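Local coordinates for methyltransferase small domain-containing protein (Thermoplasma acidophilum, PDB 1NE2) that is of unknown function but probably acts as an S-adenosylmethionine-dependent methyltransferase with a Rossmann-like fold, at residues Y39-I42 / E43-N46; A79-D83 / P84-E88. All coordinates share one frame; numbering follows the deposited sequence.

Contact 1 of 2, residues Y39-I42 / E43-N46; sequences YFLI and EIYN
The carboxylate of Glu43 overlaps the phenol end of Tyr39 one helical turn earlier, OE2 lying 3.4 Å from Tyr39 CE2 and 3.1 Å from Tyr39 OH. Ring and carboxylate planes are inclined 42° to each other, and Glu43 CG sits over one ring face, toward its rim. The aromatic ring reaches this place because Tyr39 CG stands anti to the backbone N (chi1 177°). Tyr39 OH is hydrogen-bonded to Glu168, whose carboxylate also comes near that of Glu43; the crowding of like charge is perhaps eased by a long, weak ion pair from Glu43 to Arg166. Shortening Glu43 to an alanine removes CG and the carboxylate, and would probably cost the Tyr39 ring its contact on that face and leave Arg166 without this distant counter-charge. Both segments belong to helix 34-46, and its i to i+4 backbone bonds set the spacing, from Glu43 N to Tyr39 O (3.2 Å) through Asn46 N to Ile42 O (2.8 Å), the one from Ile44 N to Phe40 O being weak. On the side turned to the central sheet of this Rossmann-like domain, Ile44 CD1 makes a CH-pi contact over a face of Phe40, 4.1 Å from the ring centroid and 16° off its normal. Leu41 CD2 meets the same methyl more loosely at 4.4 Å, and Phe40, Leu41 and Ile44 all pack on Ile115 of strand 111-116. Toward the last turn, the amide of Asn46 leans across Ile42, with ND2 3.3 Å from CG2, while the Ile42 side chain also packs on Ile6 and Leu10 of helix 6-14.

Contact 2 of 2, residues A79-D83 / P84-E88; sequences AFDID and PDAIE
Strand 79-81 and helix 84-88 run at 146° to each other, their axes approaching to 8.1 Å, and the chain reverses between them through Ile82 and Asp83. Asp83 is the N-cap of the helix: its OD2 accepts from Asp85 N at 2.9 Å, the donor lying 59° out of the carboxylate plane. That reach depends on an extended first torsion (chi1 -173°), which sets CG opposite the backbone N. The carbonyl O of Asp83 takes the helical bond from Ile87 N at 3.2 Å and a weak one from Ala86 N. Two residues earlier, Asp81 forms an Asx turn, its OD2 receiving Asp83 N at 2.9 Å through the anti lone pair. Beside these polar links, Ile87 CD1 rests 3.8 Å from Asp81 CB, and the methyl of Ala86 lies 4.0 Å from Asp81 OD2 and also 4.0 Å from Asp83 CB. Ile87 continues onto Val101, joining the strand, helix and following strand of a beta-alpha-beta unit. The other oxygen of Asp81, OD1, accepts from Gly61 N in a glycine-rich segment that resembles the Rossmann-type GxGxxA pattern. Both carboxylate oxygens of Asp81 are thus held by backbone N-H groups, which fixes the rotation of the group. Asp83 OD2 and Asp85 OD2 come within 3.7 Å with their carboxylate planes nearly perpendicular; this like-charge proximity is probably offset in part by the helix N-terminus, where backbone N-H groups would favour negative charge.

Contact 1 and contact 2 follow one another along the chain, with centres 23 Å apart, nearest atoms about 11 Å apart and no touch between them. They lie on opposite sides of the chain's centre. Residues 39-46 pack against the sheet through strands 111-116 and 142-147, whereas contact 2 lies at the end of strand 76-81. The glycine-rich segment at Gly61, which resembles a Rossmann-type motif, relates to both: Asp81 bonds to it, while the Leu41 side chain comes near without touching. In related methyltransferases such a glycine-rich loop borders the S-adenosylmethionine pocket, so contact 2 is probably the nearer to any cofactor.

Contact 1 of 2, residues Y39-I42 / E43-N46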
loop_
_atom_site.group_PDB
_atom_site.type_symbol
_atom_site.label_atom_id
_atom_site.label_comp_id
_atom_site.label_asym_id
_atom_site.label_seq_id
_atom_site.Cartn_x
_atom_site.Cartn_y
_atom_site.Cartn_z
ATOM N N TYR B 39 15.536 -15.913 -1.539
ATOM C CA TYR B 39 14.919 -17.025 -2.266
ATOM C C TYR B 39 13.396 -16.895 -2.258
ATOM O O TYR B 39 12.737 -16.981 -3.302
ATOM C CB TYR B 39 15.296 -18.361 -1.624
ATOM C CG TYR B 39 14.642 -19.553 -2.289
ATOM C CD1 TYR B 39 15.137 -20.063 -3.487
ATOM C CD2 TYR B 39 13.521 -20.165 -1.727
ATOM C CE1 TYR B 39 14.536 -21.152 -4.114
ATOM C CE2 TYR B 39 12.910 -21.258 -2.351
ATOM C CZ TYR B 39 13.425 -21.744 -3.543
ATOM O OH TYR B 39 12.832 -22.818 -4.173
ATOM N N PHE B 40 12.852 -16.703 -1.061
ATOM C CA PHE B 40 11.415 -16.569 -0.846
ATOM C C PHE B 40 10.836 -15.413 -1.660
ATOM O O PHE B 40 9.849 -15.591 -2.385
ATOM C CB PHE B 40 11.174 -16.367 0.658
ATOM C CG PHE B 40 9.742 -16.116 1.045
ATOM C CD1 PHE B 40 8.732 -17.014 0.706
ATOM C CD2 PHE B 40 9.423 -15.015 1.837
ATOM C CE1 PHE B 40 7.422 -16.820 1.158
ATOM C CE2 PHE B 40 8.124 -14.810 2.293
ATOM C CZ PHE B 40 7.116 -15.719 1.954
ATOM N N LEU B 41 11.462 -14.241 -1.561
ATOM C CA LEU B 41 10.991 -13.057 -2.290
ATOM C C LEU B 41 11.072 -13.195 -3.809
ATOM O O LEU B 41 10.176 -12.739 -4.517
ATOM C CB LEU B 41 11.758 -11.809 -1.840
ATOM C CG LEU B 41 11.495 -11.350 -0.398
ATOM C CD1 LEU B 41 12.401 -10.159 -0.085
ATOM C CD2 LEU B 41 10.030 -10.959 -0.219
ATOM N N ILE B 42 12.129 -13.819 -4.317
ATOM C CA ILE B 42 12.241 -13.987 -5.761
ATOM C C ILE B 42 11.111 -14.884 -6.281
ATOM O O ILE B 42 10.603 -14.676 -7.387
ATOM C CB ILE B 42 13.624 -14.555 -6.166
ATOM C CG1 ILE B 42 14.715 -13.527 -5.856
ATOM C CG2 ILE B 42 13.628 -14.915 -7.653
ATOM C CD1 ILE B 42 14.470 -12.154 -6.466
ATOM N N GLU B 43 10.706 -15.875 -5.491
ATOM C CA GLU B 43 9.600 -16.733 -5.911
ATOM C C GLU B 43 8.349 -15.872 -6.092
ATOM O O GLU B 43 7.633 -15.991 -7.086
ATOM C CB GLU B 43 9.304 -17.812 -4.866
ATOM C CG GLU B 43 10.332 -18.919 -4.772
ATOM C CD GLU B 43 9.829 -20.087 -3.944
ATOM O OE1 GLU B 43 9.118 -19.843 -2.947
ATOM O OE2 GLU B 43 10.146 -21.245 -4.293
ATOM N N ILE B 44 8.079 -15.007 -5.119
ATOM C CA ILE B 44 6.906 -14.144 -5.191
ATOM C C ILE B 44 7.022 -13.209 -6.398
ATOM O O ILE B 44 6.034 -12.927 -7.084
ATOM C CB ILE B 44 6.755 -13.302 -3.893
ATOM C CG1 ILE B 44 6.713 -14.241 -2.675
ATOM C CG2 ILE B 44 5.477 -12.459 -3.963
ATOM C CD1 ILE B 44 6.581 -13.525 -1.323
ATOM N N TYR B 45 8.242 -12.747 -6.656
ATOM C CA TYR B 45 8.520 -11.852 -7.766
ATOM C C TYR B 45 8.258 -12.561 -9.095
ATOM O O TYR B 45 7.625 -12.004 -9.991
ATOM C CB TYR B 45 9.980 -11.400 -7.684
ATOM C CG TYR B 45 10.447 -10.531 -8.829
ATOM C CD1 TYR B 45 10.123 -9.177 -8.889
ATOM C CD2 TYR B 45 11.239 -11.066 -9.841
ATOM C CE1 TYR B 45 10.589 -8.371 -9.940
ATOM C CE2 TYR B 45 11.702 -10.283 -10.885
ATOM C CZ TYR B 45 11.378 -8.940 -10.930
ATOM O OH TYR B 45 11.860 -8.183 -11.976
ATOM N N ASN B 46 8.741 -13.792 -9.217
ATOM C CA ASN B 46 8.538 -14.558 -10.439
ATOM C C ASN B 46 7.067 -14.953 -10.624
ATOM O O ASN B 46 6.643 -15.248 -11.745
ATOM C CB ASN B 46 9.444 -15.801 -10.450
ATOM C CG ASN B 46 10.930 -15.446 -10.588
ATOM O OD1 ASN B 46 11.288 -14.423 -11.183
ATOM N ND2 ASN B 46 11.796 -16.302 -10.058
#

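Contact 2 of 2, residues A79-D83 / P84-E88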
loop_
_atom_site.group_PDB
_atom_site.type_symbol
_atom_site.label_atom_id
_atom_site.label_comp_id
_atom_site.label_asym_id
_atom_site.label_seq_id
_atom_site.Cartn_x
_atom_site.Cartn_y
_atom_site.Cartn_z
ATOM N N ALA B 79 4.569 -2.037 5.941
ATOM C CA ALA B 79 5.015 -3.106 6.827
ATOM C C ALA B 79 4.742 -2.713 8.265
ATOM O O ALA B 79 4.902 -1.555 8.627
ATOM C CB ALA B 79 6.511 -3.359 6.624
ATOM N N PHE B 80 4.345 -3.680 9.085
ATOM C CA PHE B 80 4.033 -3.385 10.475
ATOM C C PHE B 80 4.542 -4.438 11.443
ATOM O O PHE B 80 4.783 -5.589 11.076
ATOM C CB PHE B 80 2.518 -3.231 10.634
ATOM C CG PHE B 80 1.750 -4.516 10.453
ATOM C CD1 PHE B 80 1.485 -5.345 11.541
ATOM C CD2 PHE B 80 1.277 -4.886 9.195
ATOM C CE1 PHE B 80 0.753 -6.526 11.378
ATOM C CE2 PHE B 80 0.547 -6.059 9.017
ATOM C CZ PHE B 80 0.284 -6.881 10.112
ATOM N N ASP B 81 4.707 -4.022 12.693
ATOM C CA ASP B 81 5.168 -4.903 13.755
ATOM C C ASP B 81 4.633 -4.302 15.041
ATOM O O ASP B 81 4.423 -3.094 15.128
ATOM C CB ASP B 81 6.697 -4.945 13.823
ATOM C CG ASP B 81 7.208 -6.163 14.574
ATOM O OD1 ASP B 81 7.487 -7.185 13.915
ATOM O OD2 ASP B 81 7.313 -6.112 15.822
ATOM N N ILE B 82 4.414 -5.143 16.040
ATOM C CA ILE B 82 3.903 -4.663 17.311
ATOM C C ILE B 82 5.013 -3.999 18.123
ATOM O O ILE B 82 4.745 -3.163 18.986
ATOM C CB ILE B 82 3.308 -5.827 18.130
ATOM C CG1 ILE B 82 2.656 -5.291 19.409
ATOM C CG2 ILE B 82 4.395 -6.839 18.452
ATOM C CD1 ILE B 82 1.500 -4.348 19.156
ATOM N N ASP B 83 6.257 -4.363 17.823
ATOM C CA ASP B 83 7.423 -3.841 18.539
ATOM C C ASP B 83 7.996 -2.546 17.963
ATOM O O ASP B 83 8.530 -2.531 16.856
ATOM C CB ASP B 83 8.516 -4.911 18.565
ATOM C CG ASP B 83 9.701 -4.520 19.431
ATOM O OD1 ASP B 83 10.657 -5.318 19.512
ATOM O OD2 ASP B 83 9.678 -3.426 20.030
ATOM N N PRO B 84 7.911 -1.439 18.724
ATOM C CA PRO B 84 8.442 -0.163 18.233
ATOM C C PRO B 84 9.953 -0.167 18.004
ATOM O O PRO B 84 10.459 0.575 17.167
ATOM C CB PRO B 84 8.010 0.829 19.315
ATOM C CG PRO B 84 7.988 -0.016 20.550
ATOM C CD PRO B 84 7.322 -1.280 20.064
ATOM N N ASP B 85 10.679 -0.992 18.749
ATOM C CA ASP B 85 12.126 -1.058 18.571
ATOM C C ASP B 85 12.442 -1.676 17.213
ATOM O O ASP B 85 13.377 -1.257 16.530
ATOM C CB ASP B 85 12.769 -1.878 19.692
ATOM C CG ASP B 85 12.782 -1.137 21.016
ATOM O OD1 ASP B 85 13.371 -0.037 21.073
ATOM O OD2 ASP B 85 12.207 -1.654 22.000
ATOM N N ALA B 86 11.652 -2.669 16.819
ATOM C CA ALA B 86 11.859 -3.312 15.529
ATOM C C ALA B 86 11.606 -2.298 14.407
ATOM O O ALA B 86 12.392 -2.189 13.467
ATOM C CB ALA B 86 10.924 -4.511 15.379
ATOM N N ILE B 87 10.511 -1.552 14.518
ATOM C CA ILE B 87 10.165 -0.563 13.502
ATOM C C ILE B 87 11.219 0.534 13.399
ATOM O O ILE B 87 11.538 1.003 12.304
ATOM C CB ILE B 87 8.776 0.058 13.788
ATOM C CG1 ILE B 87 7.688 -1.011 13.605
ATOM C CG2 ILE B 87 8.515 1.240 12.862
ATOM C CD1 ILE B 87 7.679 -1.678 12.213
ATOM N N GLU B 88 11.772 0.935 14.539
ATOM C CA GLU B 88 12.802 1.963 14.545
ATOM C C GLU B 88 13.990 1.488 13.709
ATOM O O GLU B 88 14.551 2.252 12.928
ATOM C CB GLU B 88 13.236 2.256 15.987
ATOM C CG GLU B 88 14.161 3.456 16.152
ATOM C CD GLU B 88 15.580 3.178 15.697
ATOM O OE1 GLU B 88 16.172 2.179 16.160
ATOM O OE2 GLU B 88 16.108 3.963 14.883
#